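Local structure of PaxB (Photorhabdus luminescens, 6EK4) at residues L22-A25 / V26-W30; D56-E59 / A60-S64; A303-E306 / Q307-I311. The protein probably serves as the B component of a two-component alpha-helical pore-forming toxin of the YaxAB type, acting on target membranes together with its partner. One frame throughout, in Å; residues are numbered along the deposited sequence.

Contact 1. Residues L22-A25 / V26-W30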
ATOM      1  N   LEU A  22       9.352   7.701 -10.341  1.00 73.96           N
ATOM      2  CA  LEU A  22      10.375   7.339  -9.361  1.00 73.04           C
ATOM      3  C   LEU A  22      10.127   8.062  -8.037  1.00 72.55           C
ATOM      4  O   LEU A  22      10.064   7.429  -6.985  1.00 72.37           O
ATOM      5  CB  LEU A  22      11.775   7.682  -9.897  1.00 73.00           C
ATOM      6  CG  LEU A  22      12.985   6.966  -9.283  1.00 72.57           C
ATOM      7  CD1 LEU A  22      14.236   7.274 -10.094  1.00 72.40           C
ATOM      8  CD2 LEU A  22      13.199   7.330  -7.819  1.00 72.39           C
ATOM      9  N   SER A  23       9.980   9.384  -8.105  1.00 72.55           N
ATOM     10  CA  SER A  23       9.830  10.214  -6.905  1.00 72.53           C
ATOM     11  C   SER A  23       8.476  10.039  -6.214  1.00 72.01           C
ATOM     12  O   SER A  23       8.396  10.096  -4.986  1.00 71.62           O
ATOM     13  CB  SER A  23      10.051  11.690  -7.246  1.00 73.74           C
ATOM     14  OG  SER A  23      11.383  11.915  -7.675  1.00 74.32           O
ATOM     15  N   GLN A  24       7.419   9.839  -7.000  1.00 71.91           N
ATOM     16  CA  GLN A  24       6.082   9.612  -6.452  1.00 71.83           C
ATOM     17  C   GLN A  24       6.020   8.285  -5.695  1.00 70.82           C
ATOM     18  O   GLN A  24       5.336   8.179  -4.679  1.00 70.88           O
ATOM     19  CB  GLN A  24       5.026   9.637  -7.565  1.00 73.20           C
ATOM     20  CG  GLN A  24       3.584   9.520  -7.084  1.00 74.02           C
ATOM     21  CD  GLN A  24       3.151  10.693  -6.224  1.00 75.17           C
ATOM     22  OE1 GLN A  24       3.228  11.848  -6.646  1.00 76.75           O
ATOM     23  NE2 GLN A  24       2.687  10.404  -5.011  1.00 74.98           N
ATOM     24  N   ALA A  25       6.732   7.278  -6.199  1.00 69.90           N
ATOM     25  CA  ALA A  25       6.808   5.979  -5.533  1.00 69.51           C
ATOM     26  C   ALA A  25       7.529   6.084  -4.190  1.00 69.70           C
ATOM     27  O   ALA A  25       7.137   5.436  -3.220  1.00 70.34           O
ATOM     28  CB  ALA A  25       7.499   4.963  -6.427  1.00 69.72           C
ATOM     29  N   VAL A  26       8.580   6.902  -4.144  1.00 69.66           N
ATOM     30  CA  VAL A  26       9.306   7.174  -2.901  1.00 69.52           C
ATOM     31  C   VAL A  26       8.401   7.918  -1.913  1.00 69.86           C
ATOM     32  O   VAL A  26       8.420   7.636  -0.713  1.00 70.60           O
ATOM     33  CB  VAL A  26      10.593   7.992  -3.166  1.00 69.69           C
ATOM     34  CG1 VAL A  26      11.241   8.447  -1.865  1.00 69.74           C
ATOM     35  CG2 VAL A  26      11.584   7.175  -3.983  1.00 70.03           C
ATOM     36  N   LYS A  27       7.616   8.862  -2.427  1.00 70.15           N
ATOM     37  CA  LYS A  27       6.637   9.603  -1.626  1.00 70.59           C
ATOM     38  C   LYS A  27       5.566   8.667  -1.052  1.00 69.46           C
ATOM     39  O   LYS A  27       5.171   8.803   0.106  1.00 68.11           O
ATOM     40  CB  LYS A  27       5.989  10.701  -2.484  1.00 72.03           C
ATOM     41  CG  LYS A  27       4.927  11.547  -1.792  1.00 73.57           C
ATOM     42  CD  LYS A  27       5.512  12.396  -0.675  1.00 74.75           C
ATOM     43  CE  LYS A  27       4.507  13.425  -0.180  1.00 76.15           C
ATOM     44  NZ  LYS A  27       5.091  14.329   0.849  1.00 76.70           N
ATOM     45  N   ASN A  28       5.111   7.719  -1.867  1.00 68.97           N
ATOM     46  CA  ASN A  28       4.089   6.756  -1.448  1.00 68.59           C
ATOM     47  C   ASN A  28       4.597   5.759  -0.409  1.00 67.67           C
ATOM     48  O   ASN A  28       3.836   5.326   0.458  1.00 67.77           O
ATOM     49  CB  ASN A  28       3.536   5.992  -2.659  1.00 68.98           C
ATOM     50  CG  ASN A  28       2.759   6.882  -3.613  1.00 69.33           C
ATOM     51  OD1 ASN A  28       2.255   7.941  -3.232  1.00 69.53           O
ATOM     52  ND2 ASN A  28       2.658   6.453  -4.865  1.00 69.76           N
ATOM     53  N   ILE A  29       5.873   5.390  -0.503  1.00 66.67           N
ATOM     54  CA  ILE A  29       6.484   4.485   0.471  1.00 65.80           C
ATOM     55  C   ILE A  29       6.570   5.156   1.843  1.00 65.64           C
ATOM     56  O   ILE A  29       6.301   4.521   2.862  1.00 65.27           O
ATOM     57  CB  ILE A  29       7.873   3.991   0.003  1.00 65.57           C
ATOM     58  CG1 ILE A  29       7.708   2.979  -1.136  1.00 66.19           C
ATOM     59  CG2 ILE A  29       8.639   3.339   1.147  1.00 65.54           C
ATOM     60  CD1 ILE A  29       8.975   2.706  -1.921  1.00 66.22           C
ATOM     61  N   TRP A  30       6.934   6.438   1.863  1.00 65.65           N
ATOM     62  CA  TRP A  30       6.972   7.210   3.106  1.00 65.45           C
ATOM     63  C   TRP A  30       5.596   7.261   3.767  1.00 65.01           C
ATOM     64  O   TRP A  30       5.461   6.988   4.959  1.00 64.60           O
ATOM     65  CB  TRP A  30       7.466   8.635   2.840  1.00 65.70           C
ATOM     66  CG  TRP A  30       7.550   9.477   4.079  1.00 66.37           C
ATOM     67  CD1 TRP A  30       6.579  10.296   4.586  1.00 66.84           C
ATOM     68  CD2 TRP A  30       8.664   9.576   4.971  1.00 66.91           C
ATOM     69  NE1 TRP A  30       7.023  10.898   5.739  1.00 67.59           N
ATOM     70  CE2 TRP A  30       8.300  10.474   5.996  1.00 67.68           C
ATOM     71  CE3 TRP A  30       9.936   8.992   5.004  1.00 67.52           C
ATOM     72  CZ2 TRP A  30       9.164  10.803   7.044  1.00 69.13           C
ATOM     73  CZ3 TRP A  30      10.794   9.320   6.044  1.00 68.40           C
ATOM     74  CH2 TRP A  30      10.403  10.217   7.049  1.00 69.28           C
TER
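Residues 22-25 and 26-30 are consecutive turns of helix 19-35, joined by four i to i+4 backbone hydrogen bonds, from V26 N to L22 O through I29 N to A25 O. Q24 and N28 carry the polar side-chain contact of this stretch. They sit one turn apart, and the Q24 amide donates NE2 to N28 OD1 at 3.1 Å, with an N-H...O angle of 152°. The acceptor lies in the plane of the Q24 amide. The donor stands above the N28 carbonyl plane and does not follow a lone pair; the two amide planes are 43° apart. The Q24 chain sets this up: CG is trans to the backbone N (chi1 -175°), and a bend at chi2 swings the amide along the helix toward N28. The other end of the Q24 amide, OE1, accepts a hydrogen bond from S353 N at the C terminus, so both ends of the amide are held. N28 ND2 has a weak hydrogen bond to E294 OE2 on helix 247-321, and N28 OD1 has another weak one to R31 NH2.

The apolar contact of the same turns is carried by L22 and V26. Their branches run alongside one another, and L22 CD2 meets V26 CG2 at 4.2 Å. I29 lies one turn beyond A25 and packs on L298 and E294 of helix 247-321. A25 also touches E294, and L22 reaches Q301 of the same helix. L22, A25, V26 and I29 thus form the buried side, and Q24 and N28 the partly exposed side, of an amphipathic helix in the elongated helical bundle of PaxB.

Contact 2. Residues D56-E59 / A60-S64. With NA (sodium ion), chain E.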
ATOM      1  N   ASP A  56      16.945   8.423   0.129  1.00 65.30           N
ATOM      2  CA  ASP A  56      18.362   8.575  -0.215  1.00 65.40           C
ATOM      3  C   ASP A  56      18.611   8.325  -1.702  1.00 65.19           C
ATOM      4  O   ASP A  56      19.423   9.012  -2.322  1.00 66.04           O
ATOM      5  CB  ASP A  56      19.238   7.621   0.611  1.00 65.62           C
ATOM      6  CG  ASP A  56      19.426   8.081   2.047  1.00 65.83           C
ATOM      7  OD1 ASP A  56      19.323   9.298   2.318  1.00 65.64           O
ATOM      8  OD2 ASP A  56      19.699   7.219   2.910  1.00 66.06           O
ATOM      9  N   LEU A  57      17.925   7.329  -2.261  1.00 64.82           N
ATOM     10  CA  LEU A  57      18.024   7.024  -3.690  1.00 64.29           C
ATOM     11  C   LEU A  57      17.473   8.182  -4.517  1.00 64.05           C
ATOM     12  O   LEU A  57      18.069   8.576  -5.520  1.00 63.90           O
ATOM     13  CB  LEU A  57      17.269   5.730  -4.017  1.00 64.18           C
ATOM     14  CG  LEU A  57      17.456   5.138  -5.421  1.00 64.06           C
ATOM     15  CD1 LEU A  57      17.305   3.625  -5.383  1.00 64.40           C
ATOM     16  CD2 LEU A  57      16.490   5.737  -6.436  1.00 64.17           C
ATOM     17  N   ASP A  58      16.336   8.721  -4.084  1.00 63.88           N
ATOM     18  CA  ASP A  58      15.716   9.872  -4.741  1.00 64.06           C
ATOM     19  C   ASP A  58      16.640  11.091  -4.715  1.00 63.75           C
ATOM     20  O   ASP A  58      16.746  11.811  -5.707  1.00 63.08           O
ATOM     21  CB  ASP A  58      14.383  10.212  -4.066  1.00 64.33           C
ATOM     22  CG  ASP A  58      13.546  11.182  -4.877  1.00 64.78           C
ATOM     23  OD1 ASP A  58      13.356  10.944  -6.087  1.00 64.99           O
ATOM     24  OD2 ASP A  58      13.067  12.179  -4.300  1.00 65.77           O
ATOM     25  N   GLU A  59      17.297  11.310  -3.577  1.00 64.11           N
ATOM     26  CA  GLU A  59      18.275  12.393  -3.425  1.00 64.92           C
ATOM     27  C   GLU A  59      19.439  12.238  -4.402  1.00 64.32           C
ATOM     28  O   GLU A  59      19.885  13.214  -5.005  1.00 63.70           O
ATOM     29  CB  GLU A  59      18.817  12.439  -1.989  1.00 66.00           C
ATOM     30  CG  GLU A  59      17.845  13.008  -0.965  1.00 67.17           C
ATOM     31  CD  GLU A  59      18.213  12.656   0.469  1.00 68.56           C
ATOM     32  OE1 GLU A  59      19.413  12.461   0.763  1.00 69.73           O
ATOM     33  OE2 GLU A  59      17.295  12.581   1.311  1.00 69.12           O
ATOM     34  N   ALA A  60      19.923  11.007  -4.547  1.00 63.80           N
ATOM     35  CA  ALA A  60      21.017  10.704  -5.466  1.00 63.59           C
ATOM     36  C   ALA A  60      20.604  10.946  -6.916  1.00 63.89           C
ATOM     37  O   ALA A  60      21.383  11.478  -7.709  1.00 64.59           O
ATOM     38  CB  ALA A  60      21.479   9.267  -5.283  1.00 63.39           C
ATOM     39  N   ALA A  61      19.377  10.555  -7.252  1.00 63.89           N
ATOM     40  CA  ALA A  61      18.840  10.754  -8.598  1.00 63.78           C
ATOM     41  C   ALA A  61      18.699  12.239  -8.936  1.00 64.22           C
ATOM     42  O   ALA A  61      19.050  12.660 -10.039  1.00 64.13           O
ATOM     43  CB  ALA A  61      17.498  10.051  -8.739  1.00 63.77           C
ATOM     44  N   ARG A  62      18.190  13.021  -7.985  1.00 64.51           N
ATOM     45  CA  ARG A  62      18.013  14.466  -8.176  1.00 65.41           C
ATOM     46  C   ARG A  62      19.341  15.215  -8.321  1.00 65.31           C
ATOM     47  O   ARG A  62      19.431  16.170  -9.090  1.00 65.42           O
ATOM     48  CB  ARG A  62      17.219  15.073  -7.017  1.00 66.02           C
ATOM     49  CG  ARG A  62      15.745  14.709  -7.009  1.00 66.98           C
ATOM     50  CD  ARG A  62      15.087  15.136  -5.706  1.00 68.02           C
ATOM     51  NE  ARG A  62      13.692  14.705  -5.622  1.00 68.83           N
ATOM     52  CZ  ARG A  62      12.668  15.300  -6.235  1.00 70.11           C
ATOM     53  NH1 ARG A  62      12.853  16.374  -7.001  1.00 70.57           N
ATOM     54  NH2 ARG A  62      11.439  14.814  -6.079  1.00 70.76           N
ATOM     55  N   ALA A  63      20.356  14.782  -7.577  1.00 64.79           N
ATOM     56  CA  ALA A  63      21.660  15.446  -7.573  1.00 64.82           C
ATOM     57  C   ALA A  63      22.512  15.069  -8.781  1.00 65.15           C
ATOM     58  O   ALA A  63      23.352  15.856  -9.217  1.00 65.16           O
ATOM     59  CB  ALA A  63      22.409  15.121  -6.290  1.00 64.95           C
ATOM     60  N   SER A  64      22.298  13.868  -9.313  1.00 65.44           N
ATOM     61  CA  SER A  64      23.081  13.370 -10.445  1.00 65.22           C
ATOM     62  C   SER A  64      22.907  14.221 -11.702  1.00 65.60           C
ATOM     63  O   SER A  64      23.862  14.425 -12.449  1.00 66.24           O
ATOM     64  CB  SER A  64      22.700  11.922 -10.758  1.00 65.31           C
ATOM     65  OG  SER A  64      21.345  11.828 -11.159  1.00 65.69           O
TER
HETATM   66 NA    NA E 401      20.434  11.380   3.538  1.00 81.51          NA
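An i to i+4 salt bridge along helix 42-73 marks this contact, which lies beside a bound sodium ion. D58 and R62 form the bridge, one helical turn apart. R62 NE donates to D58 OD2 at 2.9 Å, and the N-H...O angle of 169° is nearly straight. The oxygen sits at the edge of the R62 guanidinium and in its plane. The NE-H meets OD2 from above the carboxylate plane; the two planes are 89° apart. This is a single-atom bridge, not a paired one: R62 NH2 stays 3.6 Å from D58 OD2. D58 turns its carboxylate away from the backbone N (chi1 -167°), which directs it along the helix to R62. The R62 chain runs extended from CG to NE. The second carboxylate oxygen, D58 OD1, is probably hydrogen-bonded to S23 OG. The buried carboxylate is therefore held through one oxygen by R62 of its own helix and through the other by S23 of helix 19-35, which probably favours its charged form.

The backbone between the two segments is regular, with A60, A61, R62 and A63 donating to the carbonyls four residues before them. At the first turn, D56 OD1 binds the sodium ion at 2.7 Å. E59 OE1 lies nearby, 3.1 Å from the ion. At the other end S64 OG bonds back to A61 O, a common way for a helical serine to satisfy its hydroxyl.

Several helices pack on this segment, while E59 and A63 are exposed. L57 and A61 face M133 of helix 101-141. L57 also touches L298 and A302 of helix 247-321. D58 and R62 look toward helix 19-35, and A61 and R62 also touch Y347 of helix 326-348.

Contact 3. Residues A303-E306 / Q307-I311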
ATOM      1  N   ALA A 303      17.105   1.774 -11.915  1.00 68.91           N
ATOM      2  CA  ALA A 303      18.005   0.926 -12.694  1.00 69.66           C
ATOM      3  C   ALA A 303      18.322   1.543 -14.058  1.00 70.30           C
ATOM      4  O   ALA A 303      19.427   1.370 -14.577  1.00 70.61           O
ATOM      5  CB  ALA A 303      17.407  -0.461 -12.869  1.00 70.33           C
ATOM      6  N   LYS A 304      17.356   2.259 -14.627  1.00 70.56           N
ATOM      7  CA  LYS A 304      17.546   2.925 -15.916  1.00 71.69           C
ATOM      8  C   LYS A 304      18.503   4.119 -15.823  1.00 71.82           C
ATOM      9  O   LYS A 304      19.173   4.452 -16.800  1.00 72.78           O
ATOM     10  CB  LYS A 304      16.201   3.366 -16.502  1.00 72.12           C
ATOM     11  CG  LYS A 304      15.338   2.216 -17.000  1.00 73.20           C
ATOM     12  CD  LYS A 304      13.953   2.691 -17.414  1.00 73.79           C
ATOM     13  CE  LYS A 304      13.056   1.528 -17.810  1.00 74.67           C
ATOM     14  NZ  LYS A 304      11.729   1.985 -18.307  1.00 74.91           N
ATOM     15  N   LEU A 305      18.560   4.760 -14.656  1.00 71.51           N
ATOM     16  CA  LEU A 305      19.527   5.835 -14.412  1.00 71.02           C
ATOM     17  C   LEU A 305      20.949   5.277 -14.356  1.00 71.41           C
ATOM     18  O   LEU A 305      21.861   5.825 -14.973  1.00 71.59           O
ATOM     19  CB  LEU A 305      19.206   6.578 -13.110  1.00 70.50           C
ATOM     20  CG  LEU A 305      17.940   7.440 -13.110  1.00 70.13           C
ATOM     21  CD1 LEU A 305      17.522   7.772 -11.687  1.00 69.80           C
ATOM     22  CD2 LEU A 305      18.146   8.714 -13.916  1.00 70.24           C
ATOM     23  N   GLU A 306      21.125   4.186 -13.613  1.00 72.22           N
ATOM     24  CA  GLU A 306      22.404   3.476 -13.553  1.00 73.64           C
ATOM     25  C   GLU A 306      22.836   3.023 -14.949  1.00 74.50           C
ATOM     26  O   GLU A 306      24.000   3.170 -15.329  1.00 74.68           O
ATOM     27  CB  GLU A 306      22.295   2.259 -12.628  1.00 74.97           C
ATOM     28  CG  GLU A 306      23.612   1.539 -12.365  1.00 76.48           C
ATOM     29  CD  GLU A 306      23.433   0.199 -11.672  1.00 78.41           C
ATOM     30  OE1 GLU A 306      22.316  -0.095 -11.190  1.00 79.15           O
ATOM     31  OE2 GLU A 306      24.418  -0.568 -11.608  1.00 80.42           O
ATOM     32  N   GLN A 307      21.889   2.467 -15.701  1.00 74.92           N
ATOM     33  CA  GLN A 307      22.143   2.002 -17.063  1.00 75.90           C
ATOM     34  C   GLN A 307      22.552   3.158 -17.974  1.00 74.65           C
ATOM     35  O   GLN A 307      23.499   3.034 -18.749  1.00 74.96           O
ATOM     36  CB  GLN A 307      20.899   1.302 -17.624  1.00 77.40           C
ATOM     37  CG  GLN A 307      21.105   0.617 -18.967  1.00 79.02           C
ATOM     38  CD  GLN A 307      19.849  -0.064 -19.482  1.00 80.66           C
ATOM     39  OE1 GLN A 307      18.946  -0.395 -18.712  1.00 81.64           O
ATOM     40  NE2 GLN A 307      19.786  -0.277 -20.791  1.00 82.24           N
ATOM     41  N   ALA A 308      21.837   4.276 -17.868  1.00 73.19           N
ATOM     42  CA  ALA A 308      22.117   5.462 -18.678  1.00 72.37           C
ATOM     43  C   ALA A 308      23.549   5.963 -18.494  1.00 71.43           C
ATOM     44  O   ALA A 308      24.237   6.253 -19.473  1.00 70.96           O
ATOM     45  CB  ALA A 308      21.126   6.571 -18.353  1.00 71.80           C
ATOM     46  N   TRP A 309      24.001   6.050 -17.245  1.00 70.15           N
ATOM     47  CA  TRP A 309      25.338   6.578 -16.955  1.00 69.29           C
ATOM     48  C   TRP A 309      26.442   5.626 -17.419  1.00 69.61           C
ATOM     49  O   TRP A 309      27.485   6.075 -17.895  1.00 69.94           O
ATOM     50  CB  TRP A 309      25.513   6.906 -15.463  1.00 67.98           C
ATOM     51  CG  TRP A 309      24.390   7.705 -14.833  1.00 66.49           C
ATOM     52  CD1 TRP A 309      23.947   7.599 -13.547  1.00 65.80           C
ATOM     53  CD2 TRP A 309      23.570   8.709 -15.455  1.00 66.09           C
ATOM     54  NE1 TRP A 309      22.912   8.473 -13.325  1.00 65.33           N
ATOM     55  CE2 TRP A 309      22.659   9.165 -14.479  1.00 65.60           C
ATOM     56  CE3 TRP A 309      23.516   9.268 -16.740  1.00 66.40           C
ATOM     57  CZ2 TRP A 309      21.709  10.152 -14.744  1.00 65.75           C
ATOM     58  CZ3 TRP A 309      22.569  10.249 -17.001  1.00 66.30           C
ATOM     59  CH2 TRP A 309      21.681  10.680 -16.007  1.00 66.09           C
ATOM     60  N   ASN A 310      26.216   4.321 -17.279  1.00 70.26           N
ATOM     61  CA  ASN A 310      27.163   3.321 -17.783  1.00 71.24           C
ATOM     62  C   ASN A 310      27.197   3.276 -19.313  1.00 72.18           C
ATOM     63  O   ASN A 310      28.246   3.011 -19.906  1.00 72.24           O
ATOM     64  CB  ASN A 310      26.854   1.929 -17.213  1.00 71.64           C
ATOM     65  CG  ASN A 310      27.381   1.743 -15.798  1.00 71.12           C
ATOM     66  OD1 ASN A 310      28.413   2.301 -15.423  1.00 70.33           O
ATOM     67  ND2 ASN A 310      26.676   0.941 -15.009  1.00 71.96           N
ATOM     68  N   ILE A 311      26.051   3.532 -19.943  1.00 72.71           N
ATOM     69  CA  ILE A 311      25.980   3.693 -21.398  1.00 73.36           C
ATOM     70  C   ILE A 311      26.735   4.957 -21.815  1.00 73.55           C
ATOM     71  O   ILE A 311      27.549   4.921 -22.738  1.00 73.85           O
ATOM     72  CB  ILE A 311      24.517   3.752 -21.896  1.00 73.53           C
ATOM     73  CG1 ILE A 311      23.910   2.345 -21.894  1.00 74.41           C
ATOM     74  CG2 ILE A 311      24.434   4.349 -23.300  1.00 74.42           C
ATOM     75  CD1 ILE A 311      22.407   2.315 -22.070  1.00 74.84           C
TER
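L305 and W309 form the main side-chain contact, one turn apart on helix 247-321. The leucine flanks the six-membered part of the indole, with L305 CD2 at 3.9 Å from W309 CZ2. The indole also lies against the helix backbone: L305 O stands over one face of the ring, 3.0 Å above its plane and offset toward the rim. The same oxygen accepts the backbone hydrogen bond from W309 N at 3.1 Å. With chi1 at -48°, the W309 ring tips back over the preceding turn. A308 CB lies over that face too, 3.9 Å above the plane.

On another side of the helix, E306 and N310 run alongside each other. E306 CG approaches N310 ND2 at 4.1 Å, and their flat ends are turned 63° apart. No side-chain hydrogen bond joins them.

Outward, W309 is packed by F339, L340 and L343 of helix 326-348 and by S64 and L68 of helix 42-73. L305 reaches I17 of the N-terminal loop. E306 meets A134 and I137 of helix 101-141, and N310 meets R127 and A130. L305 and W309 thus lie on the buried side of helix 247-321, where it packs on helices 42-73 and 326-348. E306 and N310 lie on the side facing helix 101-141, as in an elongated helical bundle.

The contacts follow in series from the N terminus: contact 1 on helix 19-35, contact 2 on helix 42-73, and contact 3 far along helix 247-321. None closes a long loop, and none nests within or crosses another; each spans consecutive turns of one helix. Space brings them together. Contacts 1 and 2 lie on successive helices and meet with centres about 13 Å apart, where L22 CD2 packs on L57 CD2 at 3.9 Å. Contact 3 completes the cluster: L305 CD1 touches both L22 CD1 and A61 CB, each at 3.7 Å. The N-terminal helices are thus tied to the long helix late in the chain.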